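Local coordinates for protein tRNA (guanine-N(1)-)-methyltransferase (Corynebacterium diphtheriae, PDB 7KFF) that probably methylates N1 of guanine 37 in tRNA, and is captured here with S-adenosyl-L-homocysteine, the by-product left by the methyl donor, at residues Pro84-Val89 with His161-Cys166. Numbering follows the deposited sequence.
Sequences PALDDV and HIVFAC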
ATOM      1  N   PRO A  84      17.337  19.949  -8.620  1.00 17.41           N
ATOM      2  CA  PRO A  84      18.747  19.599  -8.347  1.00 17.82           C
ATOM      3  C   PRO A  84      18.915  18.241  -7.685  1.00 17.24           C
ATOM      4  O   PRO A  84      19.862  17.518  -8.009  1.00 17.80           O
ATOM      5  CB  PRO A  84      19.228  20.764  -7.474  1.00 19.71           C
ATOM      6  CG  PRO A  84      18.353  21.925  -7.940  1.00 20.72           C
ATOM      7  CD  PRO A  84      17.010  21.314  -8.161  1.00 17.96           C
ATOM      8  N   ALA A  85      18.021  17.872  -6.758  1.00 15.68           N
ATOM      9  CA  ALA A  85      18.111  16.574  -6.101  1.00 16.48           C
ATOM     10  C   ALA A  85      17.990  15.452  -7.118  1.00 15.67           C
ATOM     11  O   ALA A  85      18.779  14.499  -7.120  1.00 15.90           O
ATOM     12  CB  ALA A  85      17.017  16.469  -5.040  1.00 16.71           C
ATOM     13  N   LEU A  86      16.998  15.543  -7.999  1.00 15.24           N
ATOM     14  CA  LEU A  86      16.819  14.496  -8.991  1.00 16.20           C
ATOM     15  C   LEU A  86      17.963  14.468  -9.994  1.00 16.20           C
ATOM     16  O   LEU A  86      18.350  13.389 -10.463  1.00 16.88           O
ATOM     17  CB  LEU A  86      15.483  14.698  -9.707  1.00 15.63           C
ATOM     18  CG  LEU A  86      14.265  14.346  -8.848  1.00 15.56           C
ATOM     19  CD1 LEU A  86      13.012  14.946  -9.470  1.00 17.55           C
ATOM     20  CD2 LEU A  86      14.148  12.850  -8.726  1.00 16.71           C
ATOM     21  N   ASP A  87      18.496  15.640 -10.359  1.00 16.97           N
ATOM     22  CA  ASP A  87      19.644  15.696 -11.258  1.00 17.78           C
ATOM     23  C   ASP A  87      20.827  14.938 -10.654  1.00 18.96           C
ATOM     24  O   ASP A  87      21.497  14.153 -11.330  1.00 19.56           O
ATOM     25  CB  ASP A  87      20.085  17.148 -11.460  1.00 18.90           C
ATOM     26  CG  ASP A  87      19.108  18.007 -12.269  1.00 20.86           C
ATOM     27  OD1 ASP A  87      18.139  17.493 -12.882  1.00 21.12           O
ATOM     28  OD2 ASP A  87      19.309  19.255 -12.273  1.00 22.84           O
ATOM     29  N   ASP A  88      21.101  15.182  -9.371  1.00 18.24           N
ATOM     30  CA  ASP A  88      22.276  14.605  -8.722  1.00 20.03           C
ATOM     31  C   ASP A  88      22.102  13.110  -8.497  1.00 19.36           C
ATOM     32  O   ASP A  88      23.037  12.324  -8.707  1.00 21.85           O
ATOM     33  CB  ASP A  88      22.519  15.318  -7.391  1.00 21.53           C
ATOM     34  CG  ASP A  88      23.142  16.705  -7.551  1.00 26.24           C
ATOM     35  OD1 ASP A  88      23.485  17.119  -8.686  1.00 28.03           O
ATOM     36  OD2 ASP A  88      23.315  17.393  -6.515  1.00 27.76           O
ATOM     37  N   VAL A  89      20.915  12.688  -8.069  1.00 18.25           N
ATOM     38  CA  VAL A  89      20.746  11.267  -7.778  1.00 19.64           C
ATOM     39  C   VAL A  89      20.775  10.427  -9.050  1.00 23.58           C
ATOM     40  O   VAL A  89      21.108   9.238  -9.004  1.00 25.72           O
ATOM     41  CB  VAL A  89      19.459  11.049  -6.963  1.00 19.59           C
ATOM     42  CG1 VAL A  89      19.089   9.586  -6.897  1.00 21.73           C
ATOM     43  CG2 VAL A  89      19.618  11.654  -5.589  1.00 19.11           C
ATOM     44  N   HIS A 161      18.110   0.500 -11.970  1.00 15.79           N
ATOM     45  CA  HIS A 161      18.143   1.688 -11.122  1.00 15.61           C
ATOM     46  C   HIS A 161      16.750   2.288 -11.067  1.00 14.40           C
ATOM     47  O   HIS A 161      16.229   2.740 -12.101  1.00 16.47           O
ATOM     48  CB  HIS A 161      19.120   2.724 -11.686  1.00 16.38           C
ATOM     49  CG  HIS A 161      19.413   3.842 -10.746  1.00 17.11           C
ATOM     50  ND1 HIS A 161      19.993   5.024 -11.147  1.00 18.99           N
ATOM     51  CD2 HIS A 161      19.213   3.954  -9.412  1.00 16.45           C
ATOM     52  CE1 HIS A 161      20.153   5.807 -10.096  1.00 18.52           C
ATOM     53  NE2 HIS A 161      19.677   5.189  -9.034  1.00 17.36           N
ATOM     54  N   ILE A 162      16.177   2.298  -9.867  1.00 14.32           N
ATOM     55  CA  ILE A 162      14.906   2.949  -9.589  1.00 12.82           C
ATOM     56  C   ILE A 162      15.146   4.053  -8.568  1.00 13.68           C
ATOM     57  O   ILE A 162      15.729   3.809  -7.506  1.00 14.34           O
ATOM     58  CB  ILE A 162      13.827   1.965  -9.102  1.00 13.63           C
ATOM     59  CG1 ILE A 162      13.671   0.784 -10.056  1.00 14.70           C
ATOM     60  CG2 ILE A 162      12.511   2.724  -8.950  1.00 14.88           C
ATOM     61  CD1 ILE A 162      12.644  -0.253  -9.607  1.00 15.86           C
ATOM     62  N   VAL A 163      14.697   5.259  -8.895  1.00 12.85           N
ATOM     63  CA  VAL A 163      14.705   6.410  -8.002  1.00 12.89           C
ATOM     64  C   VAL A 163      13.264   6.687  -7.607  1.00 11.81           C
ATOM     65  O   VAL A 163      12.357   6.608  -8.448  1.00 12.86           O
ATOM     66  CB  VAL A 163      15.367   7.621  -8.691  1.00 13.56           C
ATOM     67  CG1 VAL A 163      15.345   8.829  -7.781  1.00 14.15           C
ATOM     68  CG2 VAL A 163      16.805   7.269  -9.105  1.00 15.31           C
ATOM     69  N   PHE A 164      13.057   7.002  -6.339  1.00 12.29           N
ATOM     70  CA  PHE A 164      11.755   7.367  -5.799  1.00 12.22           C
ATOM     71  C   PHE A 164      11.770   8.798  -5.281  1.00 12.81           C
ATOM     72  O   PHE A 164      12.644   9.156  -4.494  1.00 14.06           O
ATOM     73  CB  PHE A 164      11.364   6.459  -4.634  1.00 12.90           C
ATOM     74  CG  PHE A 164      11.189   5.016  -4.991  1.00 13.93           C
ATOM     75  CD1 PHE A 164      12.275   4.167  -4.984  1.00 15.62           C
ATOM     76  CD2 PHE A 164       9.934   4.489  -5.228  1.00 15.10           C
ATOM     77  CE1 PHE A 164      12.117   2.811  -5.243  1.00 17.88           C
ATOM     78  CE2 PHE A 164       9.768   3.140  -5.481  1.00 16.60           C
ATOM     79  CZ  PHE A 164      10.866   2.298  -5.485  1.00 18.56           C
ATOM     80  N   ALA A 165      10.791   9.599  -5.695  1.00 13.11           N
ATOM     81  CA  ALA A 165      10.606  10.965  -5.208  1.00 13.86           C
ATOM     82  C   ALA A 165       9.411  10.969  -4.265  1.00 13.05           C
ATOM     83  O   ALA A 165       8.274  10.823  -4.710  1.00 14.83           O
ATOM     84  CB  ALA A 165      10.379  11.931  -6.369  1.00 15.47           C
ATOM     85  N   CYS A 166       9.661  11.124  -2.964  1.00 13.30           N
ATOM     86  CA  CYS A 166       8.616  11.013  -1.951  1.00 13.26           C
ATOM     87  C   CYS A 166       7.957  12.346  -1.647  1.00 13.43           C
ATOM     88  O   CYS A 166       8.595  13.252  -1.112  1.00 15.06           O
ATOM     89  CB  CYS A 166       9.155  10.441  -0.646  1.00 14.75           C
ATOM     90  SG  CYS A 166       9.890   8.816  -0.808  1.00 15.94           S
TER
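Helix 79-90 packs along one face of the parallel sheet in the SPOUT methyltransferase domain, and here Leu86 and Val89, one helical turn apart, rest against Val163 of the central strand 161-165. The axes of 84-89 and 161-165 run nearly antiparallel, at 165°, and come within 10.3 Å. Val89 CG1, swung anti to its own amide nitrogen (chi1 168°), sits over the fork of Val163, 3.9 Å from both CG1 and CG2, and the two branched side chains cross at a slant. Leu86, one turn earlier, reaches the same valine, its CD2 lying 4.3 Å from Val163 CG1. Leu138 of the adjoining strand 137-141 touches both Leu86 and Val163. At the other end of the contact the His161 ring presents its edge to the helix, with CE1 3.7 Å from Val89 O and the oxygen in the ring plane. The NE2 of this imidazole is hydrogen-bonded to Asp20 OD2 on strand 17-23, which would help hold the turn of the ring. Asp87 forms a salt bridge with Arg246 of the second subunit. With no hydrogen bond between them, helix and strand are held mainly by the fit and burial of methyl groups, while Asp20 satisfies the ring's NE2.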